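Local coordinates for protein cyclodipeptide synthetase (Mycobacterium tuberculosis, PDB 2X9Q) that probably joins two tyrosines, delivered as tyrosyl-tRNA, into the cyclic dipeptide cyclo(L-Tyr-L-Tyr) without ATP, a step toward mycocyclosin, at residues E157-P160 with A161-L165; H183-L186 with L187-K191. All blocks are in the same frame, centred on the assembly; numbering follows the deposited sequence.

Contact 1: residues E157-P160 with A161-L165; sequences ELDP and AGARL
Asp159 turns its carboxylate into the curve of backbone made by Ala163, Arg164 and Leu165, and three successive N-H groups close on it. Its CG stands anti to the backbone N (chi1 -177°), which carries the acid toward the N-H groups of 163-165. Asp159 OD1 accepts from Ala163 N at 3.1 Å on its syn side, somewhat out of the carboxylate plane. Asp159 OD2 is gripped twice: Arg164 N, 2.6 Å from it, meets the syn lone pair of the oxygen, while Leu165 N, at 2.9 Å, comes in nearly along the C-O axis. The backbone of Asp159 works too, its O accepting from Gly162 N at 2.7 Å to close the type I beta turn Asp159-Gly162. Gly162 then takes a positive phi of 62°, a conformation that suits glycine. Beside the acid, CD2 of Leu165 rests against CB of Leu158 at 4.1 Å, a small apolar contact; Leu165 continues onto Val113 and Phe115, and Leu158 onto helix 96-109. The guanidinium of Arg164 leads away from Asp159 and ties the connection to the carbonyl oxygens of Leu107, Phe110 and Asp111. The Asp159 carboxylate itself ties the end of helix 133-158 to the start of strand 165-169. With three N-H donors converging on it, Asp159 is probably kept ionised and its rotation fixed, although the contact lies at the surface.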
loop_
_atom_site.group_PDB
_atom_site.type_symbol
_atom_site.label_atom_id
_atom_site.label_comp_id
_atom_site.label_asym_id
_atom_site.label_seq_id
_atom_site.Cartn_x
_atom_site.Cartn_y
_atom_site.Cartn_z
ATOM N N GLU A 157 -21.431 -6.643 -1.974
ATOM C CA GLU A 157 -21.860 -7.743 -1.143
ATOM C C GLU A 157 -21.804 -7.465 0.351
ATOM O O GLU A 157 -22.750 -7.793 1.109
ATOM C CB GLU A 157 -20.904 -8.868 -1.391
ATOM C CG GLU A 157 -21.424 -10.209 -1.152
ATOM C CD GLU A 157 -20.864 -11.126 -2.190
ATOM O OE1 GLU A 157 -19.955 -11.887 -1.811
ATOM O OE2 GLU A 157 -21.299 -11.048 -3.386
ATOM N N LEU A 158 -20.694 -6.878 0.808
ATOM C CA LEU A 158 -20.521 -6.626 2.269
ATOM C C LEU A 158 -21.131 -5.376 2.778
ATOM O O LEU A 158 -21.450 -5.306 3.958
ATOM C CB LEU A 158 -19.015 -6.642 2.676
ATOM C CG LEU A 158 -18.341 -7.980 2.458
ATOM C CD1 LEU A 158 -16.803 -7.888 2.802
ATOM C CD2 LEU A 158 -19.029 -9.059 3.304
ATOM N N ASP A 159 -21.228 -4.338 1.956
ATOM C CA ASP A 159 -21.670 -3.026 2.434
ATOM C C ASP A 159 -22.441 -2.332 1.298
ATOM O O ASP A 159 -22.019 -1.273 0.792
ATOM C CB ASP A 159 -20.477 -2.179 2.914
ATOM C CG ASP A 159 -20.897 -0.801 3.493
ATOM O OD1 ASP A 159 -22.102 -0.436 3.460
ATOM O OD2 ASP A 159 -20.009 0.006 3.894
ATOM N N PRO A 160 -23.599 -2.925 0.894
ATOM C CA PRO A 160 -24.460 -2.399 -0.188
ATOM C C PRO A 160 -24.640 -0.899 -0.071
ATOM O O PRO A 160 -24.547 -0.171 -1.034
ATOM C CB PRO A 160 -25.806 -3.099 0.064
ATOM C CG PRO A 160 -25.460 -4.431 0.637
ATOM C CD PRO A 160 -24.112 -4.211 1.427
ATOM N N ALA A 161 -24.811 -0.446 1.153
ATOM C CA ALA A 161 -25.053 0.959 1.380
ATOM C C ALA A 161 -23.818 1.871 1.294
ATOM O O ALA A 161 -23.991 3.092 1.344
ATOM C CB ALA A 161 -25.821 1.157 2.765
ATOM N N GLY A 162 -22.582 1.329 1.154
ATOM C CA GLY A 162 -21.404 2.221 1.023
ATOM C C GLY A 162 -21.161 3.114 2.256
ATOM O O GLY A 162 -20.588 4.201 2.178
ATOM N N ALA A 163 -21.614 2.642 3.395
ATOM C CA ALA A 163 -21.549 3.403 4.631
ATOM C C ALA A 163 -20.127 3.369 5.237
ATOM O O ALA A 163 -19.671 4.379 5.794
ATOM C CB ALA A 163 -22.554 2.789 5.665
ATOM N N ARG A 164 -19.477 2.193 5.228
ATOM C CA ARG A 164 -18.200 2.102 5.919
ATOM C C ARG A 164 -16.991 1.626 5.062
ATOM O O ARG A 164 -15.836 1.906 5.406
ATOM C CB ARG A 164 -18.369 1.214 7.147
ATOM C CG ARG A 164 -19.400 1.866 8.190
ATOM C CD ARG A 164 -19.662 0.938 9.250
ATOM N NE ARG A 164 -18.431 0.527 9.876
ATOM C CZ ARG A 164 -18.170 -0.718 10.244
ATOM N NH1 ARG A 164 -19.098 -1.620 10.075
ATOM N NH2 ARG A 164 -17.012 -1.060 10.790
ATOM N N LEU A 165 -17.292 0.876 3.997
ATOM C CA LEU A 165 -16.342 0.191 3.148
ATOM C C LEU A 165 -16.469 0.697 1.722
ATOM O O LEU A 165 -17.618 0.801 1.201
ATOM C CB LEU A 165 -16.651 -1.279 3.245
ATOM C CG LEU A 165 -15.903 -2.120 2.273
ATOM C CD1 LEU A 165 -14.402 -2.153 2.735
ATOM C CD2 LEU A 165 -16.541 -3.442 2.437
#

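Contact 2: residues H183-L186 with L187-K191; sequences HADL and LTRLK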
loop_
_atom_site.group_PDB
_atom_site.type_symbol
_atom_site.label_atom_id
_atom_site.label_comp_id
_atom_site.label_asym_id
_atom_site.label_seq_id
_atom_site.Cartn_x
_atom_site.Cartn_y
_atom_site.Cartn_z
ATOM N N HIS A 183 3.258 13.614 -2.595
ATOM C CA HIS A 183 3.983 13.032 -3.766
ATOM C C HIS A 183 5.106 13.988 -4.222
ATOM O O HIS A 183 6.280 13.531 -4.392
ATOM C CB HIS A 183 3.050 12.688 -4.938
ATOM C CG HIS A 183 3.679 11.838 -5.996
ATOM N ND1 HIS A 183 4.139 12.338 -7.207
ATOM C CD2 HIS A 183 3.974 10.516 -5.998
ATOM C CE1 HIS A 183 4.639 11.340 -7.920
ATOM N NE2 HIS A 183 4.526 10.222 -7.208
ATOM N N ALA A 184 4.765 15.279 -4.409
ATOM C CA ALA A 184 5.749 16.277 -4.869
ATOM C C ALA A 184 6.909 16.408 -3.867
ATOM O O ALA A 184 8.080 16.446 -4.273
ATOM C CB ALA A 184 5.083 17.691 -5.158
ATOM N N ASP A 185 6.590 16.491 -2.574
ATOM C CA ASP A 185 7.621 16.546 -1.540
ATOM C C ASP A 185 8.563 15.346 -1.644
ATOM O O ASP A 185 9.808 15.480 -1.511
ATOM C CB ASP A 185 6.955 16.583 -0.167
ATOM C CG ASP A 185 7.976 16.478 0.971
ATOM O OD1 ASP A 185 8.617 17.507 1.218
ATOM O OD2 ASP A 185 8.183 15.400 1.590
ATOM N N LEU A 186 7.987 14.155 -1.819
ATOM C CA LEU A 186 8.788 12.922 -1.895
ATOM C C LEU A 186 9.719 12.982 -3.089
ATOM O O LEU A 186 10.932 12.687 -2.986
ATOM C CB LEU A 186 7.903 11.695 -2.066
ATOM C CG LEU A 186 8.639 10.387 -2.314
ATOM C CD1 LEU A 186 9.788 10.004 -1.184
ATOM C CD2 LEU A 186 7.653 9.211 -2.433
ATOM N N LEU A 187 9.155 13.333 -4.235
ATOM C CA LEU A 187 9.980 13.499 -5.466
ATOM C C LEU A 187 11.094 14.549 -5.278
ATOM O O LEU A 187 12.210 14.380 -5.770
ATOM C CB LEU A 187 9.077 13.747 -6.667
ATOM C CG LEU A 187 8.677 12.537 -7.552
ATOM C CD1 LEU A 187 8.183 11.306 -6.849
ATOM C CD2 LEU A 187 7.728 12.931 -8.756
ATOM N N THR A 188 10.799 15.638 -4.592
ATOM C CA THR A 188 11.791 16.707 -4.423
ATOM C C THR A 188 12.924 16.201 -3.529
ATOM O O THR A 188 14.113 16.408 -3.832
ATOM C CB THR A 188 11.138 17.918 -3.754
ATOM O OG1 THR A 188 10.265 18.518 -4.712
ATOM C CG2 THR A 188 12.176 18.961 -3.308
ATOM N N ARG A 189 12.581 15.552 -2.425
ATOM C CA ARG A 189 13.625 14.967 -1.569
ATOM C C ARG A 189 14.501 13.937 -2.257
ATOM O O ARG A 189 15.714 13.919 -2.024
ATOM C CB ARG A 189 13.010 14.288 -0.383
ATOM C CG ARG A 189 12.450 15.123 0.620
ATOM C CD ARG A 189 11.666 14.117 1.500
ATOM N NE ARG A 189 10.874 14.815 2.489
ATOM C CZ ARG A 189 11.287 15.153 3.710
ATOM N NH1 ARG A 189 12.519 14.832 4.181
ATOM N NH2 ARG A 189 10.435 15.804 4.469
ATOM N N LEU A 190 13.924 13.041 -3.053
ATOM C CA LEU A 190 14.735 12.140 -3.834
ATOM C C LEU A 190 15.693 12.894 -4.803
ATOM O O LEU A 190 16.786 12.376 -5.101
ATOM C CB LEU A 190 13.901 11.200 -4.666
ATOM C CG LEU A 190 13.130 10.180 -3.811
ATOM C CD1 LEU A 190 12.069 9.554 -4.722
ATOM C CD2 LEU A 190 14.122 9.157 -3.339
ATOM N N LYS A 191 15.238 14.033 -5.349
ATOM C CA LYS A 191 15.998 14.704 -6.396
ATOM C C LYS A 191 17.136 15.417 -5.721
ATOM O O LYS A 191 18.263 15.339 -6.160
ATOM C CB LYS A 191 15.123 15.730 -7.147
ATOM C CG LYS A 191 15.926 16.591 -8.128
ATOM C CD LYS A 191 15.002 17.464 -8.940
ATOM C CE LYS A 191 15.498 18.912 -8.992
ATOM N NZ LYS A 191 14.637 19.678 -9.973
HETATM O O HOH W 1 8.427 17.462 -6.691
#
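Two turns of alpha-helix 177-192 meet here, and the i to i+4 pairs Leu186 with Leu190, His183 with Leu187 and Asp185 with Arg189 point in different directions round the axis. The densely packed part is the buried face. CD1 of Leu186 and CD1 of Leu190 lie 4.2 Å apart, and both residues press on Cys231 of helix 220-244, a residue of the substrate-binding site by similarity; Leu190 also packs on Met196 and Cys200 of helix 194-210. Next round the helix, Leu187 leans over the imidazole of His183 in a CH-pi contact, Leu187 CD1 sitting 4.0 Å from the ring centroid but shifted toward the rim, while Leu187 CD2 approaches His183 CE1 to 3.6 Å. Backbone bonds such as Leu187 N to His183 O hold the turns together. The looser side carries Ala184 and Thr188, both exposed, where a water bridges the two: it donates to Ala184 O at 2.6 Å and hydrogen-bonds Thr188 OG1. On a partly exposed flank Asp185 and Arg189 form a salt bridge. With CG anti to the carbonyl carbon (chi1 -72°) and the chain extended from CG to NE, Arg189 lays NE beside the carboxylate one turn earlier, also touching Met196 and Leu270. The carboxylate and guanidinium planes stand 75° apart, and a single nearly straight bond of 2.9 Å joins Arg189 NE, at the guanidinium edge, to Asp185 OD2.

How the contacts relate
Contact 1 and contact 2 lie on opposite sides of the chain's centre, their own centres 36 Å apart and their nearest atoms about 24 Å apart. They follow in series along the chain: 157-165 leads into strand 165-169 of the central sheet, and helix 177-192, which bears 183-191, comes next. Contact 2 probably borders the substrate site, the side chain of Leu186 being about 4 Å from that of Cys231, a substrate-binding residue by similarity, and that of His183 about 8 Å from that of Glu233, which by similarity could be critical in catalysis. Contact 1 sits away from the annotated sites.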